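Local structure of FBP protein (Leishmania major, 5OEZ) at residues Tyr15-Gln20 with Asp27-Met32; Gly133-Val138 with Ala285-Met290; Ala168-Tyr173 with Ala289-Gln294. The protein probably catalyses the hydrolysis of fructose 1,6-bisphosphate to fructose 6-phosphate and phosphate, using magnesium and working as a homotetramer. All coordinates share one frame; numbering follows the deposited sequence.

Interaction 1 (Tyr15-Gln20 with Asp27-Met32); sequences YIIKSQ and DFTLLM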
loop_
_atom_site.group_PDB
_atom_site.type_symbol
_atom_site.label_atom_id
_atom_site.label_comp_id
_atom_site.label_asym_id
_atom_site.label_seq_id
_atom_site.Cartn_x
_atom_site.Cartn_y
_atom_site.Cartn_z
ATOM N N TYR C 15 -6.349 -5.215 -22.077
ATOM C CA TYR C 15 -7.643 -5.003 -22.720
ATOM C C TYR C 15 -7.513 -4.103 -23.971
ATOM O O TYR C 15 -8.042 -4.425 -25.018
ATOM C CB TYR C 15 -8.638 -4.412 -21.695
ATOM C CG TYR C 15 -9.998 -4.024 -22.245
ATOM C CD1 TYR C 15 -10.241 -2.735 -22.746
ATOM C CD2 TYR C 15 -11.039 -4.942 -22.269
ATOM C CE1 TYR C 15 -11.484 -2.385 -23.257
ATOM C CE2 TYR C 15 -12.284 -4.604 -22.781
ATOM C CZ TYR C 15 -12.498 -3.333 -23.273
ATOM O OH TYR C 15 -13.729 -3.020 -23.781
ATOM N N ILE C 16 -6.772 -3.007 -23.845
ATOM C CA ILE C 16 -6.541 -2.065 -24.948
ATOM C C ILE C 16 -5.794 -2.733 -26.104
ATOM O O ILE C 16 -6.179 -2.566 -27.266
ATOM C CB ILE C 16 -5.734 -0.828 -24.485
ATOM C CG1 ILE C 16 -6.507 -0.003 -23.446
ATOM C CG2 ILE C 16 -5.342 0.063 -25.651
ATOM C CD1 ILE C 16 -7.716 0.719 -23.962
ATOM N N ILE C 17 -4.731 -3.474 -25.785
ATOM C CA ILE C 17 -3.904 -4.143 -26.806
ATOM C C ILE C 17 -4.720 -5.182 -27.565
ATOM O O ILE C 17 -4.624 -5.266 -28.783
ATOM C CB ILE C 17 -2.634 -4.802 -26.191
ATOM C CG1 ILE C 17 -1.665 -3.715 -25.718
ATOM C CG2 ILE C 17 -1.926 -5.705 -27.201
ATOM C CD1 ILE C 17 -0.553 -4.221 -24.825
ATOM N N LYS C 18 -5.494 -5.976 -26.826
ATOM C CA LYS C 18 -6.324 -7.022 -27.401
ATOM C C LYS C 18 -7.400 -6.432 -28.313
ATOM O O LYS C 18 -7.683 -6.981 -29.373
ATOM C CB LYS C 18 -6.939 -7.887 -26.285
ATOM C CG LYS C 18 -7.745 -9.084 -26.804
ATOM C CD LYS C 18 -6.814 -10.134 -27.456
ATOM C CE LYS C 18 -7.331 -10.997 -28.575
ATOM N NZ LYS C 18 -8.348 -11.943 -28.093
ATOM N N SER C 19 -7.951 -5.289 -27.923
ATOM C CA SER C 19 -9.042 -4.647 -28.661
ATOM C C SER C 19 -8.616 -3.821 -29.891
ATOM O O SER C 19 -9.452 -3.155 -30.474
ATOM C CB SER C 19 -9.828 -3.739 -27.716
ATOM O OG SER C 19 -9.124 -2.534 -27.504
ATOM N N GLN C 20 -7.338 -3.847 -30.269
ATOM C CA GLN C 20 -6.867 -3.188 -31.486
ATOM C C GLN C 20 -6.577 -4.253 -32.536
ATOM O O GLN C 20 -6.367 -5.412 -32.179
ATOM C CB GLN C 20 -5.629 -2.328 -31.183
ATOM C CG GLN C 20 -6.001 -0.994 -30.512
ATOM C CD GLN C 20 -4.966 0.107 -30.690
ATOM O OE1 GLN C 20 -3.895 0.050 -30.103
ATOM N NE2 GLN C 20 -5.288 1.122 -31.501
ATOM N N ASP C 27 -0.156 3.812 -30.948
ATOM C CA ASP C 27 -0.258 5.148 -30.354
ATOM C C ASP C 27 -1.255 5.164 -29.191
ATOM O O ASP C 27 -0.993 5.756 -28.151
ATOM C CB ASP C 27 -0.691 6.193 -31.401
ATOM C CG ASP C 27 0.486 6.812 -32.156
ATOM O OD1 ASP C 27 1.447 6.077 -32.485
ATOM O OD2 ASP C 27 0.436 8.045 -32.423
ATOM N N PHE C 28 -2.380 4.483 -29.357
ATOM C CA PHE C 28 -3.453 4.540 -28.369
ATOM C C PHE C 28 -3.042 3.858 -27.056
ATOM O O PHE C 28 -3.390 4.328 -25.963
ATOM C CB PHE C 28 -4.762 3.944 -28.928
ATOM C CG PHE C 28 -5.958 4.175 -28.039
ATOM C CD1 PHE C 28 -6.389 5.459 -27.767
ATOM C CD2 PHE C 28 -6.643 3.108 -27.466
ATOM C CE1 PHE C 28 -7.475 5.679 -26.934
ATOM C CE2 PHE C 28 -7.725 3.317 -26.636
ATOM C CZ PHE C 28 -8.149 4.607 -26.371
ATOM N N THR C 29 -2.319 2.752 -27.171
ATOM C CA THR C 29 -1.774 2.061 -26.019
ATOM C C THR C 29 -0.862 2.979 -25.210
ATOM O O THR C 29 -0.981 3.053 -23.980
ATOM C CB THR C 29 -1.026 0.802 -26.481
ATOM O OG1 THR C 29 -1.955 -0.073 -27.120
ATOM C CG2 THR C 29 -0.395 0.043 -25.310
ATOM N N LEU C 30 0.049 3.670 -25.890
ATOM C CA LEU C 30 0.958 4.584 -25.206
ATOM C C LEU C 30 0.193 5.722 -24.548
ATOM O O LEU C 30 0.510 6.099 -23.418
ATOM C CB LEU C 30 2.042 5.122 -26.145
ATOM C CG LEU C 30 3.002 4.115 -26.796
ATOM C CD1 LEU C 30 4.150 4.843 -27.487
ATOM C CD2 LEU C 30 3.539 3.108 -25.801
ATOM N N LEU C 31 -0.827 6.248 -25.233
ATOM C CA LEU C 31 -1.688 7.270 -24.641
ATOM C C LEU C 31 -2.344 6.780 -23.336
ATOM O O LEU C 31 -2.317 7.466 -22.326
ATOM C CB LEU C 31 -2.774 7.701 -25.626
ATOM C CG LEU C 31 -3.710 8.822 -25.169
ATOM C CD1 LEU C 31 -2.972 10.145 -25.239
ATOM C CD2 LEU C 31 -4.949 8.879 -26.048
ATOM N N MET C 32 -2.941 5.600 -23.377
ATOM C CA MET C 32 -3.604 5.054 -22.202
ATOM C C MET C 32 -2.640 4.704 -21.078
ATOM O O MET C 32 -3.029 4.782 -19.922
ATOM C CB MET C 32 -4.509 3.872 -22.557
ATOM C CG MET C 32 -5.723 4.266 -23.398
ATOM S SD MET C 32 -6.671 5.656 -22.736
ATOM C CE MET C 32 -6.943 5.182 -21.012
#
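The ring of Phe-28 meets Ile-16 obliquely, with Ile-16 CD1 3.7 Å from Phe-28 CE2 and the side chains crossing at about a right angle. One face of the ring is occupied from within its own helix by Met-32, whose CG sits 3.8 Å above the plane and offset toward the rim. The second flat group, the amide of Gln-20, is turned 67° to the ring and approaches its stem, Gln-20 NE2 lying 3.9 Å from Phe-28 CB.

Ile-16 reaches this position with two branches. With chi1 at -64° its CG1 lies beside the backbone N and CG2 is left anti to it; CG2 slides alongside Thr-29, 3.7 Å from OG1, while CD1 runs on to Phe-28 and to CG of Met-32. Ile-17 also touches Thr-29, its CG1 4.0 Å from Thr-29 CG2. Beyond the helix end, the hydroxyl of Ser-19 donates to the carbonyl O of Ile-16 over 3.0 Å, from 35° out of the carbonyl plane.

The two segments belong to helix 12-18 and helix 27-47, joined by a short loop. Ile-16, Asp-27, Phe-28 and Thr-29 belong to the AMP site seen in another structure of this protein; Phe-28 also packs on Tyr-113 of that site, and Thr-29 touches Leu-30 of a neighbouring subunit.

Gln-20 OE1 stays 3.6 Å from Thr-29 OG1 without hydrogen bonding to it. Between the two segments the join is van der Waals packing, made in part by AMP-site residues, so nucleotide binding and helix packing are probably coupled.

Interaction 2 (Gly133-Val138 with Ala285-Met290); sequences GSIWGV and AAPMAM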
loop_
_atom_site.group_PDB
_atom_site.type_symbol
_atom_site.label_atom_id
_atom_site.label_comp_id
_atom_site.label_asym_id
_atom_site.label_seq_id
_atom_site.Cartn_x
_atom_site.Cartn_y
_atom_site.Cartn_z
ATOM N N GLY C 133 -12.705 13.638 -9.247
ATOM C CA GLY C 133 -12.553 12.928 -10.521
ATOM C C GLY C 133 -11.721 13.643 -11.574
ATOM O O GLY C 133 -11.341 14.785 -11.385
ATOM N N SER C 134 -11.371 12.915 -12.630
ATOM C CA SER C 134 -10.655 13.436 -13.804
ATOM C C SER C 134 -11.439 12.994 -15.006
ATOM O O SER C 134 -11.991 11.909 -14.993
ATOM C CB SER C 134 -9.229 12.857 -13.928
ATOM O OG SER C 134 -8.428 13.083 -12.776
ATOM N N ILE C 135 -11.437 13.802 -16.067
ATOM C CA ILE C 135 -12.188 13.514 -17.293
ATOM C C ILE C 135 -11.332 13.826 -18.516
ATOM O O ILE C 135 -10.584 14.805 -18.504
ATOM C CB ILE C 135 -13.462 14.381 -17.398
ATOM C CG1 ILE C 135 -14.243 14.364 -16.084
ATOM C CG2 ILE C 135 -14.354 13.898 -18.544
ATOM C CD1 ILE C 135 -15.325 15.426 -15.993
ATOM N N TRP C 136 -11.446 13.017 -19.569
ATOM C CA TRP C 136 -10.733 13.304 -20.806
ATOM C C TRP C 136 -11.509 12.833 -22.030
ATOM O O TRP C 136 -12.279 11.892 -21.949
ATOM C CB TRP C 136 -9.315 12.681 -20.800
ATOM C CG TRP C 136 -9.366 11.230 -20.694
ATOM C CD1 TRP C 136 -9.450 10.340 -21.718
ATOM C CD2 TRP C 136 -9.381 10.465 -19.483
ATOM N NE1 TRP C 136 -9.488 9.064 -21.212
ATOM C CE2 TRP C 136 -9.466 9.115 -19.847
ATOM C CE3 TRP C 136 -9.323 10.796 -18.130
ATOM C CZ2 TRP C 136 -9.512 8.102 -18.917
ATOM C CZ3 TRP C 136 -9.360 9.779 -17.201
ATOM C CH2 TRP C 136 -9.452 8.454 -17.596
ATOM N N GLY C 137 -11.288 13.517 -23.145
ATOM C CA GLY C 137 -11.855 13.155 -24.434
ATOM C C GLY C 137 -10.750 13.258 -25.455
ATOM O O GLY C 137 -9.932 14.179 -25.401
ATOM N N VAL C 138 -10.753 12.331 -26.404
ATOM C CA VAL C 138 -9.692 12.205 -27.397
ATOM C C VAL C 138 -10.266 12.267 -28.825
ATOM O O VAL C 138 -11.240 11.589 -29.145
ATOM C CB VAL C 138 -8.950 10.859 -27.223
ATOM C CG1 VAL C 138 -7.748 10.747 -28.176
ATOM C CG2 VAL C 138 -8.494 10.647 -25.785
ATOM N N ALA C 285 -18.459 18.055 -20.721
ATOM C CA ALA C 285 -19.772 17.609 -21.204
ATOM C C ALA C 285 -19.707 16.612 -22.381
ATOM O O ALA C 285 -20.380 15.590 -22.352
ATOM C CB ALA C 285 -20.642 18.808 -21.558
ATOM N N ALA C 286 -18.912 16.899 -23.401
ATOM C CA ALA C 286 -18.802 15.981 -24.565
ATOM C C ALA C 286 -18.175 14.607 -24.231
ATOM O O ALA C 286 -18.726 13.584 -24.610
ATOM C CB ALA C 286 -18.066 16.649 -25.725
ATOM N N PRO C 287 -17.050 14.572 -23.505
ATOM C CA PRO C 287 -16.564 13.251 -23.022
ATOM C C PRO C 287 -17.585 12.434 -22.197
ATOM O O PRO C 287 -17.807 11.266 -22.487
ATOM C CB PRO C 287 -15.374 13.620 -22.145
ATOM C CG PRO C 287 -14.898 14.924 -22.694
ATOM C CD PRO C 287 -16.130 15.652 -23.107
ATOM N N MET C 288 -18.216 13.059 -21.210
ATOM C CA MET C 288 -19.278 12.401 -20.457
ATOM C C MET C 288 -20.458 11.984 -21.325
ATOM O O MET C 288 -21.044 10.923 -21.108
ATOM C CB MET C 288 -19.767 13.285 -19.301
ATOM C CG MET C 288 -18.814 13.444 -18.114
ATOM S SD MET C 288 -18.074 11.954 -17.355
ATOM C CE MET C 288 -19.150 10.586 -17.780
ATOM N N ALA C 289 -20.835 12.824 -22.288
ATOM C CA ALA C 289 -21.917 12.468 -23.200
ATOM C C ALA C 289 -21.601 11.186 -23.988
ATOM O O ALA C 289 -22.482 10.355 -24.186
ATOM C CB ALA C 289 -22.211 13.624 -24.147
ATOM N N MET C 290 -20.363 11.052 -24.467
ATOM C CA MET C 290 -19.960 9.855 -25.234
ATOM C C MET C 290 -20.043 8.609 -24.366
ATOM O O MET C 290 -20.505 7.576 -24.809
ATOM C CB MET C 290 -18.540 9.986 -25.801
ATOM C CG MET C 290 -18.221 8.934 -26.860
ATOM S SD MET C 290 -16.500 8.978 -27.402
ATOM C CE MET C 290 -16.422 7.494 -28.411
#
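Ile-135 lays its CG2 methyl over CB of Pro-287, 3.8 Å away, the two side chains crossing at about a right angle. This is strand-on-helix packing in the layered alpha/beta fold of class 1 fructose-1,6-bisphosphatases, between strand 132-140 of the large N-terminal sheet and helix 281-294 of the C-terminal region; the short segments 133-138 and 285-290 cross at 83°, their axes 7.3 Å apart.

The choice of branch follows from the torsion. A chi1 of -48° sets CG1 of Ile-135 beside the backbone N, which leaves CG2 anti to that N and against the helix. The same methyl also lies 4.4 Å from the sulfur of Met-288, a looser touch one residue further along the helix. The CB of Trp-136, next in the strand, points away from the helix, and its side chain packs on Phe-117; it is its carbonyl O that meets Pro-287 CB at 3.6 Å. That stretch of backbone is already committed to the sheet through its pairing with Gly-169.

Pro-287 brings no N-H to the turn before it, and the helix is kinked there. All the touching residues are buried, near the centre of the chain. The helix also packs on strand 317-323, so it joins two sheets. Ile-135 also lies close to Glu-284, a manganese ligand, and Met-252, which contacts fructose 6-phosphate, in other structures of this protein.

Glycine lets the layers come together: the CA atoms of Gly-137 and Pro-287 are 4.9 Å apart, and Pro-287 CG rests against bare backbone, 3.9 Å from Gly-137 N.

Interaction 3 (Ala168-Tyr173 with Ala289-Gln294); sequences AGYAVY and AMIVEQ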
loop_
_atom_site.group_PDB
_atom_site.type_symbol
_atom_site.label_atom_id
_atom_site.label_comp_id
_atom_site.label_asym_id
_atom_site.label_seq_id
_atom_site.Cartn_x
_atom_site.Cartn_y
_atom_site.Cartn_z
ATOM N N ALA C 168 -13.112 8.400 -24.893
ATOM C CA ALA C 168 -13.394 9.210 -23.721
ATOM C C ALA C 168 -13.314 8.363 -22.466
ATOM O O ALA C 168 -13.573 7.173 -22.510
ATOM C CB ALA C 168 -14.784 9.834 -23.828
ATOM N N GLY C 169 -13.026 8.989 -21.337
ATOM C CA GLY C 169 -13.082 8.283 -20.075
ATOM C C GLY C 169 -13.078 9.202 -18.881
ATOM O O GLY C 169 -12.876 10.410 -19.020
ATOM N N TYR C 170 -13.258 8.618 -17.696
ATOM C CA TYR C 170 -13.038 9.340 -16.454
ATOM C C TYR C 170 -12.441 8.439 -15.377
ATOM O O TYR C 170 -12.452 7.226 -15.495
ATOM C CB TYR C 170 -14.324 9.999 -15.968
ATOM C CG TYR C 170 -15.418 9.047 -15.576
ATOM C CD1 TYR C 170 -15.403 8.387 -14.339
ATOM C CD2 TYR C 170 -16.473 8.804 -16.429
ATOM C CE1 TYR C 170 -16.419 7.506 -13.992
ATOM C CE2 TYR C 170 -17.480 7.918 -16.098
ATOM C CZ TYR C 170 -17.448 7.271 -14.881
ATOM O OH TYR C 170 -18.439 6.390 -14.538
ATOM N N ALA C 171 -11.878 9.073 -14.356
ATOM C CA ALA C 171 -11.448 8.406 -13.145
ATOM C C ALA C 171 -12.226 8.973 -11.946
ATOM O O ALA C 171 -12.450 10.175 -11.870
ATOM C CB ALA C 171 -9.953 8.587 -12.950
ATOM N N VAL C 172 -12.637 8.096 -11.029
ATOM C CA VAL C 172 -13.280 8.495 -9.781
ATOM C C VAL C 172 -12.358 8.112 -8.643
ATOM O O VAL C 172 -12.002 6.949 -8.514
ATOM C CB VAL C 172 -14.585 7.740 -9.521
ATOM C CG1 VAL C 172 -15.440 8.498 -8.512
ATOM C CG2 VAL C 172 -15.340 7.524 -10.793
ATOM N N TYR C 173 -11.990 9.085 -7.825
ATOM C CA TYR C 173 -11.151 8.871 -6.661
ATOM C C TYR C 173 -12.052 8.866 -5.430
ATOM O O TYR C 173 -12.421 9.911 -4.909
ATOM C CB TYR C 173 -10.096 9.977 -6.558
ATOM C CG TYR C 173 -9.312 10.226 -7.832
ATOM C CD1 TYR C 173 -8.202 9.437 -8.165
ATOM C CD2 TYR C 173 -9.674 11.257 -8.712
ATOM C CE1 TYR C 173 -7.497 9.661 -9.343
ATOM C CE2 TYR C 173 -8.969 11.483 -9.890
ATOM C CZ TYR C 173 -7.878 10.687 -10.205
ATOM O OH TYR C 173 -7.157 10.924 -11.356
ATOM N N ALA C 289 -20.835 12.824 -22.288
ATOM C CA ALA C 289 -21.917 12.468 -23.200
ATOM C C ALA C 289 -21.601 11.186 -23.988
ATOM O O ALA C 289 -22.482 10.355 -24.186
ATOM C CB ALA C 289 -22.211 13.624 -24.147
ATOM N N MET C 290 -20.363 11.052 -24.467
ATOM C CA MET C 290 -19.960 9.855 -25.234
ATOM C C MET C 290 -20.043 8.609 -24.366
ATOM O O MET C 290 -20.505 7.576 -24.809
ATOM C CB MET C 290 -18.540 9.986 -25.801
ATOM C CG MET C 290 -18.221 8.934 -26.860
ATOM S SD MET C 290 -16.500 8.978 -27.402
ATOM C CE MET C 290 -16.422 7.494 -28.411
ATOM N N ILE C 291 -19.621 8.716 -23.116
ATOM C CA ILE C 291 -19.710 7.585 -22.197
ATOM C C ILE C 291 -21.160 7.182 -21.933
ATOM O O ILE C 291 -21.505 6.015 -22.065
ATOM C CB ILE C 291 -18.985 7.896 -20.883
ATOM C CG1 ILE C 291 -17.472 7.969 -21.143
ATOM C CG2 ILE C 291 -19.266 6.825 -19.844
ATOM C CD1 ILE C 291 -16.746 8.866 -20.165
ATOM N N VAL C 292 -22.001 8.160 -21.607
ATOM C CA VAL C 292 -23.425 7.920 -21.330
ATOM C C VAL C 292 -24.135 7.318 -22.542
ATOM O O VAL C 292 -24.917 6.381 -22.394
ATOM C CB VAL C 292 -24.141 9.222 -20.852
ATOM C CG1 VAL C 292 -25.659 9.101 -20.857
ATOM C CG2 VAL C 292 -23.654 9.596 -19.460
ATOM N N GLU C 293 -23.890 7.843 -23.739
ATOM C CA GLU C 293 -24.529 7.261 -24.950
ATOM C C GLU C 293 -24.072 5.830 -25.205
ATOM O O GLU C 293 -24.883 4.968 -25.504
ATOM C CB GLU C 293 -24.278 8.107 -26.207
ATOM C CG GLU C 293 -25.083 9.403 -26.286
ATOM C CD GLU C 293 -25.101 10.029 -27.689
ATOM O OE1 GLU C 293 -24.629 9.382 -28.656
ATOM O OE2 GLU C 293 -25.606 11.177 -27.832
ATOM N N GLN C 294 -22.767 5.590 -25.080
ATOM C CA GLN C 294 -22.198 4.258 -25.290
ATOM C C GLN C 294 -22.692 3.233 -24.273
ATOM O O GLN C 294 -22.670 2.045 -24.546
ATOM C CB GLN C 294 -20.675 4.333 -25.280
ATOM C CG GLN C 294 -20.097 5.044 -26.496
ATOM C CD GLN C 294 -20.298 4.254 -27.777
ATOM O OE1 GLN C 294 -20.069 3.045 -27.830
ATOM N NE2 GLN C 294 -20.734 4.936 -28.817
#
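Strand 168-173 runs nearly perpendicular to helix 289-294, at 101° with 7.9 Å between the axes of the short segments, and the closest pair of CA atoms belongs to Ala-168 and Ile-291.

Ile-291 carries the contact with its outermost methyl. CG1 is anti to the carbonyl carbon and chi2 is extended at 153°, which projects CD1 out from the helix into the angle between strand backbone and tyrosine. There it lies 3.7 Å from Gly-169 CA, where glycine exposes plain backbone, and equally close to CD2 of Tyr-170. It meets the tyrosine at the ring edge, near the ring plane. The ring stands there because Tyr-170 CG sits between the backbone N and carbonyl carbon (chi1 65°), which brings the ring end nearer to the helix than its CB direction suggests. Its hydroxyl is hydrogen-bonded to ND1 of His-257.

Ala-168 adds a second patch of contact: its CB lies 4.2 Å from Ile-291 CG1 and 4.1 Å from the sulfur of Met-290, whose extended chain reaches across toward the start of the strand.

This buried, apolar contact packs strand 167-173 of the large N-terminal sheet against helix 281-294 of the C-terminal region. Tyr-170 and Ile-291 both also touch Leu-260 of helix 252-262. Strand 177-182, paired with 168-173, meets Met-290 and Ile-291 through Thr-182, while helix 27-47 packs against the far part of the strand at Ala-171 and Tyr-173.

In the fold
Along the chain, interaction 1 closes within the N-terminal region before interactions 2 and 3 open; these two link that region to the C-terminal one and end on the same helix, 281-294. Their centres are only 5 Å apart, because strands 132-140 and 167-173 are neighbours in the large sheet; Ser-134 OG and Tyr-173 OH lie 2.9 Å apart, and Met-288 CE touches Tyr-170 CD2. Interaction 1 lies about 18 Å and 17 Å, centre to centre, from interactions 2 and 3, yet Leu-31 packs on Val-138. The AMP-site helices thus meet the sheet whose strands pack on the helix bearing Glu-284, a physical path consistent with allosteric communication.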